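Local coordinates for protein VIN1 (Oscarella pearsei, PDB 6BFI) that binds actin filaments and may play a role in cell-cell adhesion, as a member of the vinculin/alpha-catenin family, at residues E409-T414 / A451-A456; E370-D375 / S489-I494; L195-E200 / I235-I240; S533-A538 / P574-A579; G302-A307 / A421-S426. One frame throughout, in Å; residues are numbered along the deposited sequence. Where two conformers were deposited one is given.

Contact 1: E409-T414 / A451-A456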
# COMPACT_ATOMS: atom_id res chain seq x y z
N GLU A 409 -9.49 -7.02 30.57
CA GLU A 409 -9.36 -5.62 30.18
C GLU A 409 -8.32 -5.45 29.08
O GLU A 409 -8.50 -4.64 28.16
CB GLU A 409 -9.00 -4.76 31.39
CG GLU A 409 -10.16 -4.53 32.35
CD GLU A 409 -9.79 -3.66 33.53
OE1 GLU A 409 -8.58 -3.37 33.70
OE2 GLU A 409 -10.69 -3.26 34.28
N PHE A 410 -7.22 -6.21 29.14
CA PHE A 410 -6.23 -6.13 28.07
C PHE A 410 -6.80 -6.63 26.75
O PHE A 410 -6.61 -5.99 25.70
CB PHE A 410 -4.97 -6.93 28.42
CG PHE A 410 -4.06 -7.15 27.24
CD1 PHE A 410 -3.16 -6.17 26.86
CD2 PHE A 410 -4.12 -8.31 26.50
CE1 PHE A 410 -2.33 -6.36 25.76
CE2 PHE A 410 -3.30 -8.50 25.40
CZ PHE A 410 -2.40 -7.52 25.04
N GLU A 411 -7.48 -7.78 26.77
CA GLU A 411 -8.05 -8.32 25.54
C GLU A 411 -9.02 -7.33 24.90
O GLU A 411 -8.95 -7.07 23.69
CB GLU A 411 -8.75 -9.65 25.83
CG GLU A 411 -7.80 -10.78 26.17
CD GLU A 411 -7.20 -11.44 24.94
OE1 GLU A 411 -7.52 -12.63 24.69
OE2 GLU A 411 -6.41 -10.79 24.23
N ALA A 412 -9.92 -6.74 25.70
CA ALA A 412 -10.84 -5.75 25.16
C ALA A 412 -10.10 -4.51 24.67
O ALA A 412 -10.50 -3.89 23.67
CB ALA A 412 -11.88 -5.37 26.21
N HIS A 413 -9.01 -4.14 25.34
CA HIS A 413 -8.23 -2.98 24.92
C HIS A 413 -7.63 -3.18 23.54
O HIS A 413 -7.89 -2.40 22.61
CB HIS A 413 -7.15 -2.68 25.96
CG HIS A 413 -6.25 -1.53 25.59
ND1 HIS A 413 -6.71 -0.24 25.48
CD2 HIS A 413 -4.93 -1.49 25.32
CE1 HIS A 413 -5.71 0.55 25.15
NE2 HIS A 413 -4.61 -0.18 25.05
N THR A 414 -6.82 -4.23 23.37
CA THR A 414 -6.18 -4.45 22.08
C THR A 414 -7.20 -4.75 20.98
O THR A 414 -7.00 -4.32 19.83
CB THR A 414 -5.15 -5.59 22.19
OG1 THR A 414 -4.55 -5.81 20.91
CG2 THR A 414 -5.81 -6.88 22.67
N ALA A 451 -0.64 -14.07 22.25
CA ALA A 451 0.43 -14.66 23.05
C ALA A 451 0.70 -13.92 24.35
O ALA A 451 1.53 -14.37 25.14
CB ALA A 451 1.73 -14.72 22.23
N VAL A 452 0.01 -12.81 24.60
CA VAL A 452 0.31 -12.00 25.78
C VAL A 452 -0.23 -12.64 27.05
O VAL A 452 0.48 -12.78 28.04
CB VAL A 452 -0.24 -10.57 25.58
CG1 VAL A 452 -0.25 -9.81 26.90
CG2 VAL A 452 0.59 -9.83 24.54
N VAL A 453 -1.51 -13.04 27.03
CA VAL A 453 -2.10 -13.66 28.23
C VAL A 453 -1.44 -14.97 28.59
O VAL A 453 -1.19 -15.21 29.78
CB VAL A 453 -3.63 -13.77 28.06
CG1 VAL A 453 -4.23 -14.55 29.22
CG2 VAL A 453 -4.25 -12.38 27.96
N PRO A 454 -1.13 -15.88 27.65
CA PRO A 454 -0.45 -17.13 28.06
C PRO A 454 0.88 -16.90 28.76
O PRO A 454 1.16 -17.57 29.77
CB PRO A 454 -0.27 -17.88 26.73
CG PRO A 454 -1.40 -17.40 25.90
CD PRO A 454 -1.55 -15.95 26.24
N ALA A 455 1.71 -15.98 28.27
CA ALA A 455 3.00 -15.74 28.90
C ALA A 455 2.84 -15.18 30.30
O ALA A 455 3.46 -15.65 31.26
CB ALA A 455 3.84 -14.80 28.03
N ALA A 456 1.99 -14.16 30.44
CA ALA A 456 1.72 -13.59 31.76
C ALA A 456 1.12 -14.64 32.70
O ALA A 456 1.34 -14.57 33.91
CB ALA A 456 0.78 -12.39 31.64

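Contact 2: E370-D375 / S489-I494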
# COMPACT_ATOMS: atom_id res chain seq x y z
N GLU A 370 -12.15 11.35 16.90
CA GLU A 370 -12.62 11.16 18.27
C GLU A 370 -12.40 9.72 18.73
O GLU A 370 -11.96 9.48 19.86
CB GLU A 370 -14.09 11.55 18.38
CG GLU A 370 -14.52 11.98 19.77
CD GLU A 370 -16.02 12.16 19.89
OE1 GLU A 370 -16.76 11.44 19.19
OE2 GLU A 370 -16.45 13.01 20.70
N ARG A 371 -12.71 8.75 17.86
CA ARG A 371 -12.40 7.36 18.18
C ARG A 371 -10.92 7.18 18.49
O ARG A 371 -10.56 6.48 19.44
CB ARG A 371 -12.82 6.45 17.03
CG ARG A 371 -14.26 5.96 17.10
CD ARG A 371 -14.45 4.90 18.17
NE ARG A 371 -13.71 3.67 17.86
CZ ARG A 371 -14.20 2.66 17.15
NH1 ARG A 371 -15.43 2.72 16.66
NH2 ARG A 371 -13.45 1.59 16.91
N VAL A 372 -10.05 7.81 17.69
CA VAL A 372 -8.62 7.70 17.96
C VAL A 372 -8.27 8.37 19.28
O VAL A 372 -7.49 7.83 20.07
CB VAL A 372 -7.82 8.29 16.78
CG1 VAL A 372 -6.34 8.32 17.11
CG2 VAL A 372 -8.07 7.47 15.53
N ALA A 373 -8.84 9.55 19.54
CA ALA A 373 -8.56 10.25 20.79
C ALA A 373 -8.98 9.43 22.01
O ALA A 373 -8.36 9.53 23.07
CB ALA A 373 -9.25 11.61 20.81
N THR A 374 -10.02 8.61 21.87
CA THR A 374 -10.49 7.82 23.00
C THR A 374 -9.70 6.53 23.16
O THR A 374 -9.26 6.19 24.26
CB THR A 374 -11.98 7.51 22.84
OG1 THR A 374 -12.72 8.73 22.78
CG2 THR A 374 -12.47 6.67 24.02
N ASP A 375 -9.51 5.79 22.06
CA ASP A 375 -8.99 4.43 22.17
C ASP A 375 -7.47 4.38 22.31
O ASP A 375 -6.95 3.44 22.92
CB ASP A 375 -9.44 3.61 20.96
CG ASP A 375 -10.95 3.56 20.81
OD1 ASP A 375 -11.66 3.88 21.79
OD2 ASP A 375 -11.43 3.20 19.71
N SER A 489 0.65 4.74 12.09
CA SER A 489 -0.10 4.74 10.84
C SER A 489 -1.47 5.40 11.02
O SER A 489 -1.89 6.21 10.18
CB SER A 489 -0.26 3.31 10.33
OG SER A 489 1.01 2.72 10.08
N VAL A 490 -2.16 5.06 12.11
CA VAL A 490 -3.47 5.65 12.37
C VAL A 490 -3.36 7.17 12.46
O VAL A 490 -4.16 7.91 11.86
CB VAL A 490 -4.08 5.05 13.65
CG1 VAL A 490 -5.23 5.90 14.14
CG2 VAL A 490 -4.56 3.63 13.37
N ASP A 491 -2.37 7.67 13.21
CA ASP A 491 -2.16 9.11 13.28
C ASP A 491 -1.80 9.69 11.92
O ASP A 491 -2.12 10.85 11.64
CB ASP A 491 -1.07 9.44 14.30
CG ASP A 491 -1.45 9.03 15.71
OD1 ASP A 491 -2.65 8.82 15.97
OD2 ASP A 491 -0.54 8.93 16.57
N GLY A 492 -1.13 8.91 11.07
CA GLY A 492 -0.81 9.40 9.74
C GLY A 492 -2.04 9.60 8.87
O GLY A 492 -2.11 10.55 8.09
N VAL A 493 -3.02 8.70 8.99
CA VAL A 493 -4.23 8.84 8.18
C VAL A 493 -5.15 9.91 8.75
O VAL A 493 -5.72 10.72 8.00
CB VAL A 493 -4.95 7.48 8.08
CG1 VAL A 493 -6.29 7.65 7.36
CG2 VAL A 493 -4.08 6.48 7.35
N ILE A 494 -5.31 9.95 10.08
CA ILE A 494 -6.30 10.80 10.71
C ILE A 494 -6.01 12.27 10.44
O ILE A 494 -4.85 12.70 10.39
CB ILE A 494 -6.36 10.50 12.22
CG1 ILE A 494 -7.28 9.30 12.48
CG2 ILE A 494 -6.80 11.71 13.03
CD1 ILE A 494 -8.67 9.49 11.92

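Contact 3: L195-E200 / I235-I240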
# COMPACT_ATOMS: atom_id res chain seq x y z
N LEU A 195 11.93 -12.19 5.81
CA LEU A 195 13.28 -12.32 6.36
C LEU A 195 13.38 -11.63 7.71
O LEU A 195 13.89 -12.21 8.68
CB LEU A 195 14.30 -11.73 5.38
CG LEU A 195 14.68 -12.59 4.17
CD1 LEU A 195 15.56 -11.80 3.22
CD2 LEU A 195 15.38 -13.86 4.63
N GLY A 196 12.89 -10.39 7.80
CA GLY A 196 12.86 -9.71 9.08
C GLY A 196 12.10 -10.49 10.14
O GLY A 196 12.54 -10.60 11.29
N THR A 197 10.94 -11.05 9.75
CA THR A 197 10.16 -11.84 10.70
C THR A 197 10.97 -13.01 11.26
O THR A 197 11.02 -13.21 12.48
CB THR A 197 8.88 -12.36 10.02
OG1 THR A 197 7.98 -11.26 9.81
CG2 THR A 197 8.20 -13.40 10.89
N VAL A 198 11.62 -13.77 10.38
CA VAL A 198 12.41 -14.92 10.85
C VAL A 198 13.53 -14.45 11.77
O VAL A 198 13.74 -15.01 12.86
CB VAL A 198 12.95 -15.72 9.65
CG1 VAL A 198 13.81 -16.87 10.14
CG2 VAL A 198 11.80 -16.24 8.81
N ARG A 199 14.26 -13.41 11.36
CA ARG A 199 15.41 -12.94 12.12
C ARG A 199 15.00 -12.46 13.51
O ARG A 199 15.74 -12.67 14.49
CB ARG A 199 16.14 -11.83 11.36
CG ARG A 199 17.52 -12.23 10.87
CD ARG A 199 18.27 -11.05 10.27
NE ARG A 199 17.91 -10.79 8.88
CZ ARG A 199 18.62 -11.20 7.84
NH1 ARG A 199 19.74 -11.89 8.02
NH2 ARG A 199 18.22 -10.92 6.60
N GLU A 200 13.84 -11.81 13.63
CA GLU A 200 13.38 -11.37 14.94
C GLU A 200 12.74 -12.50 15.74
O GLU A 200 12.68 -12.40 16.97
CB GLU A 200 12.40 -10.20 14.81
CG GLU A 200 11.09 -10.52 14.11
CD GLU A 200 10.17 -9.31 14.02
OE1 GLU A 200 9.34 -9.11 14.93
OE2 GLU A 200 10.29 -8.54 13.04
N ILE A 235 6.81 -21.13 16.85
CA ILE A 235 7.10 -22.12 15.82
C ILE A 235 6.16 -21.94 14.63
O ILE A 235 6.58 -22.06 13.47
CB ILE A 235 7.01 -23.54 16.39
CG1 ILE A 235 7.98 -23.71 17.56
CG2 ILE A 235 7.29 -24.58 15.31
CD1 ILE A 235 7.88 -25.05 18.25
N GLN A 236 4.89 -21.64 14.90
CA GLN A 236 3.94 -21.47 13.81
C GLN A 236 4.18 -20.17 13.06
O GLN A 236 4.03 -20.12 11.83
CB GLN A 236 2.50 -21.53 14.34
CG GLN A 236 1.77 -22.82 14.00
CD GLN A 236 1.59 -23.03 12.50
OE1 GLN A 236 1.65 -22.08 11.72
NE2 GLN A 236 1.38 -24.28 12.09
N LYS A 237 4.56 -19.10 13.77
CA LYS A 237 4.89 -17.86 13.08
C LYS A 237 6.08 -18.06 12.14
O LYS A 237 6.05 -17.62 10.98
CB LYS A 237 5.18 -16.75 14.10
CG LYS A 237 5.55 -15.43 13.46
CD LYS A 237 5.66 -14.30 14.47
CE LYS A 237 4.29 -13.84 14.97
NZ LYS A 237 4.39 -12.65 15.86
N LEU A 238 7.12 -18.74 12.61
CA LEU A 238 8.26 -19.05 11.74
C LEU A 238 7.83 -19.92 10.57
O LEU A 238 8.22 -19.67 9.42
CB LEU A 238 9.36 -19.73 12.55
CG LEU A 238 10.26 -18.83 13.39
CD1 LEU A 238 11.07 -19.66 14.38
CD2 LEU A 238 11.18 -18.01 12.50
N PHE A 239 7.02 -20.95 10.84
CA PHE A 239 6.55 -21.85 9.79
C PHE A 239 5.82 -21.08 8.70
O PHE A 239 6.06 -21.29 7.50
CB PHE A 239 5.65 -22.92 10.40
CG PHE A 239 5.17 -23.95 9.42
CD1 PHE A 239 5.87 -25.13 9.23
CD2 PHE A 239 4.00 -23.75 8.69
CE1 PHE A 239 5.43 -26.08 8.33
CE2 PHE A 239 3.55 -24.70 7.79
CZ PHE A 239 4.27 -25.87 7.61
N ILE A 240 4.91 -20.18 9.09
CA ILE A 240 4.11 -19.43 8.14
C ILE A 240 4.99 -18.47 7.34
O ILE A 240 4.87 -18.38 6.11
CB ILE A 240 2.98 -18.69 8.87
CG1 ILE A 240 1.88 -19.69 9.27
CG2 ILE A 240 2.41 -17.56 8.01
CD1 ILE A 240 0.83 -19.11 10.19

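Contact 4: S533-A538 / P574-A579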
# COMPACT_ATOMS: atom_id res chain seq x y z
N SER A 533 -4.77 11.32 33.46
CA SER A 533 -5.48 11.27 32.19
C SER A 533 -5.18 12.51 31.35
O SER A 533 -4.96 12.41 30.13
CB SER A 533 -6.99 11.14 32.43
OG SER A 533 -7.72 11.41 31.25
N VAL A 534 -5.17 13.69 31.98
CA VAL A 534 -4.82 14.91 31.26
C VAL A 534 -3.39 14.83 30.73
O VAL A 534 -3.12 15.22 29.59
CB VAL A 534 -5.01 16.13 32.18
CG1 VAL A 534 -4.39 17.37 31.55
CG2 VAL A 534 -6.49 16.36 32.44
N ALA A 535 -2.47 14.30 31.53
CA ALA A 535 -1.09 14.15 31.08
C ALA A 535 -1.00 13.23 29.87
O ALA A 535 -0.24 13.49 28.93
CB ALA A 535 -0.22 13.63 32.22
N ARG A 536 -1.78 12.14 29.86
CA ARG A 536 -1.75 11.22 28.73
C ARG A 536 -2.34 11.85 27.48
O ARG A 536 -1.82 11.66 26.38
CB ARG A 536 -2.48 9.92 29.09
CG ARG A 536 -1.80 9.10 30.17
CD ARG A 536 -2.39 7.70 30.27
NE ARG A 536 -3.78 7.71 30.72
CZ ARG A 536 -4.15 7.58 31.99
NH1 ARG A 536 -3.24 7.42 32.94
NH2 ARG A 536 -5.44 7.60 32.30
N GLN A 537 -3.43 12.61 27.63
CA GLN A 537 -4.00 13.29 26.47
C GLN A 537 -3.04 14.33 25.90
O GLN A 537 -2.89 14.45 24.68
CB GLN A 537 -5.34 13.93 26.85
CG GLN A 537 -6.40 12.94 27.28
CD GLN A 537 -7.69 13.61 27.70
OE1 GLN A 537 -8.26 14.42 26.97
NE2 GLN A 537 -8.16 13.28 28.90
N ALA A 538 -2.36 15.07 26.78
CA ALA A 538 -1.38 16.05 26.32
C ALA A 538 -0.22 15.38 25.60
O ALA A 538 0.22 15.86 24.55
CB ALA A 538 -0.87 16.87 27.50
N PRO A 574 5.53 19.29 35.63
CA PRO A 574 5.24 20.13 36.81
C PRO A 574 3.78 20.06 37.23
O PRO A 574 3.49 20.12 38.43
CB PRO A 574 5.63 21.54 36.33
CG PRO A 574 6.62 21.31 35.26
CD PRO A 574 6.17 20.07 34.56
N MET A 575 2.86 19.93 36.28
CA MET A 575 1.45 19.81 36.63
C MET A 575 1.19 18.55 37.44
O MET A 575 0.47 18.58 38.45
CB MET A 575 0.60 19.82 35.35
CG MET A 575 -0.90 19.95 35.58
SD MET A 575 -1.73 18.37 35.82
CE MET A 575 -1.21 17.47 34.36
N VAL A 576 1.80 17.43 37.04
CA VAL A 576 1.59 16.17 37.75
C VAL A 576 2.20 16.23 39.14
O VAL A 576 1.59 15.79 40.12
CB VAL A 576 2.15 15.00 36.93
CG1 VAL A 576 2.07 13.71 37.72
CG2 VAL A 576 1.39 14.86 35.62
N ILE A 577 3.42 16.79 39.26
CA ILE A 577 4.03 16.84 40.58
C ILE A 577 3.28 17.80 41.49
O ILE A 577 3.23 17.60 42.71
CB ILE A 577 5.53 17.19 40.48
CG1 ILE A 577 5.74 18.68 40.22
CG2 ILE A 577 6.21 16.36 39.40
CD1 ILE A 577 7.18 19.12 40.33
N GLU A 578 2.66 18.84 40.92
CA GLU A 578 1.81 19.71 41.74
C GLU A 578 0.54 18.99 42.18
O GLU A 578 0.07 19.18 43.30
CB GLU A 578 1.47 21.00 40.99
CG GLU A 578 2.65 21.93 40.74
CD GLU A 578 3.31 22.44 42.00
OE1 GLU A 578 2.64 22.48 43.06
OE2 GLU A 578 4.50 22.81 41.94
N ALA A 579 -0.02 18.15 41.30
CA ALA A 579 -1.18 17.36 41.68
C ALA A 579 -0.84 16.43 42.84
O ALA A 579 -1.59 16.35 43.83
CB ALA A 579 -1.70 16.56 40.48

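Contact 5: G302-A307 / A421-S426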
# COMPACT_ATOMS: atom_id res chain seq x y z
N GLY A 302 -22.19 7.94 6.08
CA GLY A 302 -22.32 8.75 7.28
C GLY A 302 -23.00 8.02 8.41
O GLY A 302 -22.56 8.08 9.56
N ARG A 303 -24.09 7.30 8.11
CA ARG A 303 -24.78 6.55 9.16
C ARG A 303 -23.96 5.35 9.62
O ARG A 303 -24.00 5.00 10.81
CB ARG A 303 -26.16 6.12 8.66
CG ARG A 303 -27.05 7.28 8.27
CD ARG A 303 -28.41 6.84 7.74
NE ARG A 303 -29.21 7.98 7.33
CZ ARG A 303 -30.41 7.90 6.77
NH1 ARG A 303 -30.96 6.71 6.54
NH2 ARG A 303 -31.07 9.00 6.43
N ARG A 304 -23.22 4.73 8.70
CA ARG A 304 -22.33 3.63 9.08
C ARG A 304 -21.29 4.10 10.09
O ARG A 304 -21.03 3.42 11.09
CB ARG A 304 -21.65 3.04 7.85
CG ARG A 304 -20.89 1.75 8.11
CD ARG A 304 -19.90 1.44 7.00
NE ARG A 304 -18.60 2.07 7.23
CZ ARG A 304 -17.59 1.48 7.86
NH1 ARG A 304 -17.73 0.24 8.33
NH2 ARG A 304 -16.45 2.12 8.03
N VAL A 305 -20.68 5.26 9.84
CA VAL A 305 -19.73 5.81 10.80
C VAL A 305 -20.45 6.23 12.08
O VAL A 305 -19.89 6.12 13.18
CB VAL A 305 -18.95 6.98 10.17
CG1 VAL A 305 -18.01 7.61 11.19
CG2 VAL A 305 -18.17 6.50 8.96
N ALA A 306 -21.70 6.71 11.97
CA ALA A 306 -22.45 7.09 13.15
C ALA A 306 -22.66 5.91 14.09
O ALA A 306 -22.61 6.06 15.32
CB ALA A 306 -23.79 7.70 12.75
N ALA A 307 -22.90 4.72 13.53
CA ALA A 307 -23.10 3.55 14.37
C ALA A 307 -21.84 3.15 15.14
O ALA A 307 -21.93 2.40 16.11
CB ALA A 307 -23.59 2.37 13.53
N ALA A 421 -8.34 0.81 14.20
CA ALA A 421 -7.50 0.80 13.01
C ALA A 421 -8.29 0.37 11.78
O ALA A 421 -8.12 0.94 10.70
CB ALA A 421 -6.29 -0.11 13.23
N GLU A 422 -9.17 -0.62 11.94
CA GLU A 422 -9.99 -1.06 10.81
C GLU A 422 -10.95 0.04 10.36
O GLU A 422 -11.16 0.24 9.16
CB GLU A 422 -10.76 -2.32 11.18
CG GLU A 422 -11.77 -2.76 10.13
CD GLU A 422 -11.12 -3.09 8.80
OE1 GLU A 422 -10.05 -3.73 8.80
OE2 GLU A 422 -11.68 -2.69 7.75
N LEU A 423 -11.54 0.77 11.32
CA LEU A 423 -12.45 1.86 10.96
C LEU A 423 -11.71 2.95 10.20
O LEU A 423 -12.19 3.44 9.17
CB LEU A 423 -13.09 2.44 12.22
CG LEU A 423 -13.97 3.67 12.00
CD1 LEU A 423 -15.17 3.33 11.13
CD2 LEU A 423 -14.42 4.28 13.31
N VAL A 424 -10.53 3.34 10.68
CA VAL A 424 -9.73 4.34 9.99
C VAL A 424 -9.37 3.87 8.59
O VAL A 424 -9.44 4.63 7.62
CB VAL A 424 -8.48 4.69 10.81
CG1 VAL A 424 -7.45 5.39 9.95
CG2 VAL A 424 -8.85 5.55 12.00
N ALA A 425 -9.00 2.59 8.46
CA ALA A 425 -8.65 2.05 7.15
C ALA A 425 -9.85 2.02 6.21
O ALA A 425 -9.69 2.11 4.99
CB ALA A 425 -8.07 0.65 7.30
N SER A 426 -11.07 1.91 6.76
CA SER A 426 -12.26 1.81 5.92
C SER A 426 -12.91 3.16 5.62
O SER A 426 -13.67 3.25 4.65
CB SER A 426 -13.30 0.90 6.58
OG SER A 426 -12.90 -0.46 6.50

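Contact 1: E409-T414 / A451-A456
Phe410 lies against Val452 and Val453 where two antiparallel helices of a vinculin-family helical bundle come side by side, their local axes running at 156° and standing 11.7 Å apart at closest approach. That spacing is wide enough for a whole aromatic ring to sit between the backbones. Within 409-414, Phe410 is the first residue to reach across. Its CG is anti to the backbone N (chi1 167°), which carries the ring out toward helix 452-460. There Val452 CG1 sits over one face, 4.0 Å from the ring centroid in a CH-pi contact and displaced toward the CE2 side, with CE2 to CG1 at 3.6 Å. The opposite face receives the CG2 methyl of Thr414, one helical turn further on in its own helix. An alanine at Phe410 would take away this filling and is likely to open a gap between the helices and leave Val452 CG1 without the ring face it lies on. Glu411 comes next and adds a looser margin: its aliphatic CG, not its carboxylate, approaches Val453. Farther along, Thr414 OG1 is hydrogen-bonded to Ser449 OG. Trp479 of helix 466-493 meets the Phe410 ring with the planes at about 55°, and Ile383 touches both Phe410 and Val452. The Val453 CG2 methyl serves two neighbours at once, lying 4.3 Å from Phe410 CD2 and 4.3 Å from Glu411 CG.

Contact 2: E370-D375 / S489-I494
Within 370-375, Val372 alone meets Val490, Asp491 and Ile494, at and just past the end of helix 466-493, in the all-helical packing of this vinculin-family protein. The tight part is its CG2 methyl. Val490 CG1 meets it tip to tip at 3.5 Å, while Ile494 CG1 slides past in the opposing direction at 3.6 Å. With CG2 anti to the carbonyl carbon and CG1 anti to the backbone N (chi1 174°), CG2 packs between Val490 and Ile494, while CG1 lies nearest Asp491 OD1 and still brushes Val490 CG1. An alanine in place of Val372 would remove both branches and is likely to leave a gap beside Val490 and Ile494. The CG1 side is looser and polar, although it too is buried. Asp491 OD1 comes only within van der Waals range of that methyl, and its charge is answered by a salt bridge to Arg540. Phe499 of helix 496-519 also packs on Val372. Away from the valine, Arg371 and Asp375 form a salt bridge one turn apart, and Arg416 is a second partner of the Asp375 carboxylate. Arg371 NE donates to Asp375 OD2 at 3.0 Å on its syn side, 20° out of the carboxylate plane, with an N-H...O angle of 152°.

Contact 3: L195-E200 / I235-I240
Leu238 lays its CD2 methyl against the flank of Val198, where helices 185-215 and 224-249 pack in the helical bundle architecture of the vinculin family. The two side chains cross at about a right angle, and one methyl does all the touching from the leucine: CD2 is 3.7 Å from Val198 CA and equally 3.7 Å from Val198 CG1. Contact with a CA as well as a branch means that the methyl reaches down to the backbone of the facing helix, in keeping with the close pass of the chains here, where the CA atoms of Val198 and Leu238 are 5.9 Å apart. The leucine CG is anti to the carbonyl carbon (chi1 -79°), and this turn brings a side chain whose first bond does not aim at the neighbour across to it. Met168 and Met172 of helix 154-178 also pack on Val198, whereas Leu205 touches Leu238, so the pair belongs to a larger apolar layer.

Toward the outside the chemistry changes. Lys237 offers only its aliphatic stem to Thr197, while its ammonium group is hydrogen-bonded to Tyr233 OH within its own helix and lies well short of the Glu200 carboxylate. The stem makes its approach through CG, 4.2 Å from the Thr197 CG2 methyl.

Contact 4: S533-A538 / P574-A579
The guanidinium of Arg536 has Ser533 CA over one face, 3.6 Å above its plane and offset toward the rim, so the arginine folds back over its own helix while Val534 and Ala535 face helix 572-584. The other flat group, the amide of Gln537, also stays at home: its NE2 donates to Ser533 OG at 3.0 Å, with the oxygen almost exactly in the amide plane, and the same nitrogen is bonded to Asp510 OD2 of helix 496-519. Two acceptors of this kind would fix the rotation of the amide. Across the contact itself the meeting is apolar. Helices 524-550 and 572-584 pack antiparallel, at 175° over these short spans, in the vinculin-family bundle, with local axes 10.5 Å apart. Ala535 CB faces Val576 CG2 at 4.0 Å. Beside this pair, the methyl of Met575 reaches over to Val534 and approaches the backbone of Ala535. Its chain leaves with CG anti to the backbone N (chi1 -170°) and then bends at chi2, which brings the methyl alongside the neighbouring helix. Phe595 and Ser598 of helix 589-615 also pack on Met575, while Val511 touches Val534. Met575 CE ends 4.2 Å from Val534 CG1 and 4.4 Å from Ala535 N.

Contact 5: G302-A307 / A421-S426
The helical backbones that carry Arg304 on one side and Leu423 and Ser426 on the other stand well apart in this vinculin-family fold, with 10.2 Å between Arg304 CA and Leu423 CA. Segment 302-307 carries helical bonding, with Ala306 N bonded to Gly302 O; 421-426 is helical throughout, and Ser426 N is held by Glu422 O one turn back. The closest approaches between them are made by one long side chain, that of Arg304. Its CG is anti to the backbone N (chi1 -170°), the chain then runs out extended and bends at chi3 (88°), carrying the guanidinium to helix 399-427. There NH2 does the touching, meeting the CD1 methyl of Leu423 obliquely while the two side chains slide past each other in opposite directions. The same nitrogen is hydrogen-bonded to Ser427 OG, just beyond the segment, so it has a polar partner beside its contact with carbon atoms. Glu422 is oppositely charged but does not come into contact with the arginine. Leu423 also packs on Arg371 of helix 344-375, and Val305, on the buried side, on Ile364 and Leu368. Arg304 NH2 settles 3.6 Å from Leu423 CD1 and 3.7 Å from Ser426 CB.

Five contacts join neighbouring helices and differ in burial and chemistry. Contact 2 is wholly buried and the others partly so; contact 5 is the one that relies on an exposed residue. Aliphatic carbons dominate contacts 2, 3 and 4, contact 1 adds an aromatic face, and contact 5 substitutes a guanidinium. Contacts 1 and 5 share helix 399-427, using different turns of it. Contacts 2 and 5 lie about 12 Å apart between centres and touch, with Val493 CG1 3.6 Å from Val424 CG1, so they continue one apolar layer. Contact 1 touches contact 2 through His413 and Asp375, whereas contacts 3 and 4, about 41 Å apart between centres, belong to separate regions.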